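Local coordinates for protein LpxE (Aquifex aeolicus, PDB 6EBU) that probably removes the 1-phosphate group of lipid A as a membrane-embedded phosphatase of the PAP2 superfamily, at residues K62-A67 against A117-H122; E142-Y145 against F150-D153. The protein carries 1 engineered substitution. All coordinates share one frame; numbering follows the deposited sequence.

How the interactions relate
Both contacts belong to the helical bundle of one PAP2-type chain, on opposite sides of its centre, with their own centres about 23 Å apart and their nearest atoms about 14 Å apart. Interaction 1 joins helix 61-82 to helix 108-121 and is complete before interaction 2 begins, where the end of helix 126-145 meets the start of helix 151-170. Helices 108-121 and 126-145 follow one another in the chain, and helix 151-170 reaches from interaction 2 to S168, which packs on interaction 1. The bundle thus has an apolar helix pairing far from the bound sulfate at one end and, toward the other, a helix end whose arginine, R143, binds that sulfate.

Interaction 1: residues K62-A67 against A117-H122; sequences KPLILA and ATVLSH
V119 carries this contact, its two methyls set against P63, L64 and A67 of a helix that runs nearly antiparallel to its own. T118 turns to another neighbour: its side chain packs on I162, and OG1 bonds back to the carbonyl of F114, so its hydroxyl is satisfied inside its own helix. At V119 the CA atom comes within 6.0 Å of the CA of L64. Branching at CB lets one valine reach two places. CG1, anti to the backbone N (chi1 173°), lies 3.8 Å from P63 CB and 3.7 Å from L64 N, while CG2 sits 3.8 Å from A67 CB. The partners suit this: A67 is short enough for a close approach, P63 adds a compact apolar ring, and L64 meets CG1 with its CB while its longer branch reaches L49 and L53 of helix 46-56. L120 turns its chain toward L53 as well, so that L53 touches a leucine from each of the two helices, L64 and L120. S121 then ties its hydroxyl into the helix, OG donating to A117 O at 2.6 Å; that same oxygen also accepts from S121 N, and this polar residue can therefore stay buried against helix 126-145. H122 follows, its carbonyl taking a hydrogen bond from K60 NZ. With short-segment axes 9.6 Å apart at an angle of 166°, the pair is an antiparallel helix packing built on small and branched apolar residues, consistent with the all-helical, probably membrane-spanning bundle of PAP2-type phosphatases.

Interaction 2: residues E142-Y145 against F150-D153; sequences ERIY and FPLD. With BOG (octyl beta-D-glucopyranoside), chain F; SO4 (sulfate ion), chain B.
The guanidinium of R143 meets its partners at its edges: the carboxylate of E142 and sulfate O2 lie in its plane, sulfate O1 close to it, while the octyl chain of a bound detergent comes up obliquely through C5'. R143 NH1 forms a 2.8 Å salt bridge with E142 OE1, which accepts through its syn lone pair and lies 3° out of the guanidinium plane. R143 NE (3.2 Å) and NH2 (3.0 Å) converge on sulfate O1, and NH2 adds a weak bond to O2. The chain, bent at chi2 and chi3, curls the group away from F150-D153; the packing across the turn falls to I144: its CD1 rests 3.9 Å from P151 CA, and the two side chains cross at about a right angle. P151 suits a helix's first turn, where its missing N-H costs no bond. F150 N donates to D153 OD2 at 2.8 Å from above the carboxylate plane, a bond also seen in capping boxes, though F150 cannot return it; the same oxygen bonds S104 and, weakly, H149, whose NE2 holds the sulfate. A leucine in place of R143 would probably leave E142 without its ionic mate and the sulfate with a weakened grip. K79, R86 and G108 also bind this anion, a cluster of donors consistent with a pocket for the substrate's phosphate, as in the PAP2 family, with E142 probably helping to fix the arginine's orientation.

Interaction 1: residues K62-A67 against A117-H122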
# COMPACT_ATOMS: atom_id res chain seq x y z
N LYS A 62 18.27 -6.52 -7.30
CA LYS A 62 18.50 -5.17 -7.83
C LYS A 62 17.23 -4.51 -8.34
O LYS A 62 17.00 -3.34 -8.00
CB LYS A 62 19.58 -5.23 -8.92
N PRO A 63 16.37 -5.16 -9.14
CA PRO A 63 15.12 -4.50 -9.53
C PRO A 63 14.26 -4.08 -8.35
O PRO A 63 13.68 -2.98 -8.37
CB PRO A 63 14.42 -5.55 -10.39
CG PRO A 63 15.52 -6.39 -10.91
CD PRO A 63 16.52 -6.46 -9.81
N LEU A 64 14.16 -4.92 -7.32
CA LEU A 64 13.31 -4.57 -6.18
C LEU A 64 13.90 -3.40 -5.40
O LEU A 64 13.17 -2.50 -4.97
CB LEU A 64 13.12 -5.78 -5.27
CG LEU A 64 12.21 -5.48 -4.07
CD1 LEU A 64 10.80 -5.11 -4.53
CD2 LEU A 64 12.18 -6.65 -3.10
N ILE A 65 15.22 -3.40 -5.19
CA ILE A 65 15.85 -2.30 -4.46
C ILE A 65 15.65 -0.98 -5.20
O ILE A 65 15.32 0.05 -4.59
CB ILE A 65 17.34 -2.59 -4.23
CG1 ILE A 65 17.51 -3.75 -3.23
CG2 ILE A 65 18.06 -1.35 -3.72
CD1 ILE A 65 18.95 -4.12 -2.98
N LEU A 66 15.83 -0.98 -6.52
CA LEU A 66 15.65 0.25 -7.27
C LEU A 66 14.18 0.68 -7.31
O LEU A 66 13.87 1.87 -7.24
CB LEU A 66 16.21 0.09 -8.69
CG LEU A 66 15.62 0.94 -9.82
CD1 LEU A 66 16.05 2.39 -9.66
CD2 LEU A 66 16.07 0.40 -11.17
N ALA A 67 13.27 -0.29 -7.38
CA ALA A 67 11.85 0.05 -7.40
C ALA A 67 11.39 0.61 -6.06
O ALA A 67 10.63 1.58 -6.01
CB ALA A 67 11.02 -1.18 -7.78
N ALA A 117 4.86 -6.80 -5.37
CA ALA A 117 4.11 -7.72 -6.21
C ALA A 117 4.47 -7.55 -7.69
O ALA A 117 4.51 -8.54 -8.43
CB ALA A 117 2.60 -7.53 -6.00
N THR A 118 4.72 -6.32 -8.13
CA THR A 118 5.05 -6.10 -9.53
C THR A 118 6.41 -6.69 -9.89
O THR A 118 6.54 -7.39 -10.90
CB THR A 118 5.01 -4.60 -9.85
OG1 THR A 118 3.67 -4.11 -9.69
CG2 THR A 118 5.48 -4.33 -11.27
N VAL A 119 7.42 -6.44 -9.06
CA VAL A 119 8.77 -6.89 -9.38
C VAL A 119 8.89 -8.40 -9.21
O VAL A 119 9.56 -9.08 -10.00
CB VAL A 119 9.80 -6.14 -8.51
CG1 VAL A 119 11.20 -6.71 -8.72
CG2 VAL A 119 9.78 -4.65 -8.84
N LEU A 120 8.25 -8.96 -8.18
CA LEU A 120 8.41 -10.38 -7.91
C LEU A 120 7.51 -11.26 -8.76
O LEU A 120 7.79 -12.46 -8.89
CB LEU A 120 8.17 -10.66 -6.42
CG LEU A 120 9.17 -10.02 -5.46
CD1 LEU A 120 9.12 -10.69 -4.09
CD2 LEU A 120 10.59 -10.04 -6.03
N SER A 121 6.44 -10.71 -9.34
CA SER A 121 5.60 -11.50 -10.24
C SER A 121 6.21 -11.66 -11.63
O SER A 121 5.79 -12.55 -12.37
CB SER A 121 4.21 -10.85 -10.39
OG SER A 121 3.54 -10.79 -9.15
N HIS A 122 7.18 -10.83 -11.98
CA HIS A 122 7.72 -10.82 -13.34
C HIS A 122 8.40 -12.15 -13.66
O HIS A 122 9.28 -12.61 -12.93
CB HIS A 122 8.71 -9.67 -13.51
CG HIS A 122 9.24 -9.52 -14.90
ND1 HIS A 122 10.31 -10.25 -15.37
CD2 HIS A 122 8.84 -8.74 -15.92
CE1 HIS A 122 10.55 -9.92 -16.62
NE2 HIS A 122 9.68 -9.00 -16.98

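Interaction 2: residues E142-Y145 against F150-D153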
# COMPACT_ATOMS: atom_id res chain seq x y z
N GLU A 142 -6.62 -3.12 3.54
CA GLU A 142 -6.39 -3.01 4.97
C GLU A 142 -6.27 -1.55 5.41
O GLU A 142 -6.77 -1.17 6.47
CB GLU A 142 -5.14 -3.80 5.36
CG GLU A 142 -4.65 -3.56 6.77
CD GLU A 142 -3.37 -2.76 6.81
OE1 GLU A 142 -3.36 -1.68 7.42
OE2 GLU A 142 -2.38 -3.21 6.20
N ARG A 143 -5.61 -0.72 4.59
CA ARG A 143 -5.44 0.68 4.95
C ARG A 143 -6.79 1.39 5.07
O ARG A 143 -6.99 2.21 5.98
CB ARG A 143 -4.55 1.39 3.93
CG ARG A 143 -3.19 0.74 3.72
CD ARG A 143 -2.53 0.39 5.04
NE ARG A 143 -1.81 1.51 5.62
CZ ARG A 143 -1.49 1.62 6.90
NH1 ARG A 143 -1.84 0.67 7.75
NH2 ARG A 143 -0.82 2.68 7.34
N ILE A 144 -7.72 1.08 4.17
CA ILE A 144 -9.04 1.70 4.24
C ILE A 144 -9.84 1.12 5.40
O ILE A 144 -10.50 1.85 6.14
CB ILE A 144 -9.78 1.52 2.90
CG1 ILE A 144 -8.88 1.92 1.74
CG2 ILE A 144 -11.07 2.34 2.89
CD1 ILE A 144 -9.49 1.66 0.39
N TYR A 145 -9.78 -0.21 5.58
CA TYR A 145 -10.49 -0.83 6.69
C TYR A 145 -10.00 -0.32 8.03
O TYR A 145 -10.80 -0.17 8.97
CB TYR A 145 -10.35 -2.36 6.62
CG TYR A 145 -11.16 -3.08 7.68
CD1 TYR A 145 -12.48 -3.45 7.45
CD2 TYR A 145 -10.60 -3.37 8.92
CE1 TYR A 145 -13.22 -4.10 8.42
CE2 TYR A 145 -11.33 -4.02 9.89
CZ TYR A 145 -12.64 -4.38 9.64
OH TYR A 145 -13.38 -5.02 10.61
N PHE A 150 -7.86 6.92 2.53
CA PHE A 150 -8.97 7.03 1.59
C PHE A 150 -8.72 6.15 0.38
O PHE A 150 -7.57 5.82 0.07
CB PHE A 150 -9.15 8.48 1.14
CG PHE A 150 -9.55 9.41 2.24
CD1 PHE A 150 -10.87 9.48 2.67
CD2 PHE A 150 -8.62 10.25 2.83
CE1 PHE A 150 -11.24 10.36 3.68
CE2 PHE A 150 -8.99 11.13 3.83
CZ PHE A 150 -10.30 11.18 4.26
N PRO A 151 -9.77 5.75 -0.33
CA PRO A 151 -9.57 4.99 -1.58
C PRO A 151 -8.68 5.69 -2.59
O PRO A 151 -8.00 5.02 -3.37
CB PRO A 151 -11.01 4.83 -2.11
CG PRO A 151 -11.84 4.81 -0.87
CD PRO A 151 -11.19 5.77 0.08
N LEU A 152 -8.67 7.03 -2.61
CA LEU A 152 -7.77 7.74 -3.50
C LEU A 152 -6.31 7.45 -3.16
O LEU A 152 -5.47 7.30 -4.06
CB LEU A 152 -8.04 9.25 -3.43
CG LEU A 152 -7.02 10.16 -4.11
CD1 LEU A 152 -7.00 9.92 -5.62
CD2 LEU A 152 -7.29 11.62 -3.80
N ASP A 153 -5.99 7.37 -1.87
CA ASP A 153 -4.62 7.13 -1.45
C ASP A 153 -4.14 5.74 -1.85
O ASP A 153 -2.99 5.58 -2.28
CB ASP A 153 -4.49 7.31 0.06
CG ASP A 153 -5.15 8.57 0.57
OD1 ASP A 153 -5.14 9.58 -0.17
OD2 ASP A 153 -5.68 8.55 1.70
O1 BOG F . 3.74 3.87 8.29
C1' BOG F . 3.71 2.52 7.84
C2' BOG F . 3.58 1.57 9.05
C3' BOG F . 2.85 0.26 8.63
C4' BOG F . 1.69 -0.04 9.61
C5' BOG F . 0.94 1.26 9.95
C6' BOG F . 0.04 1.03 11.19
C7' BOG F . 0.88 1.11 12.46
C8' BOG F . 1.40 2.53 12.66
S SO4 B . 1.19 4.92 5.04
O1 SO4 B . 0.28 3.81 4.78
O2 SO4 B . 0.93 5.47 6.37
O3 SO4 B . 0.98 5.96 4.03
O4 SO4 B . 2.57 4.45 4.97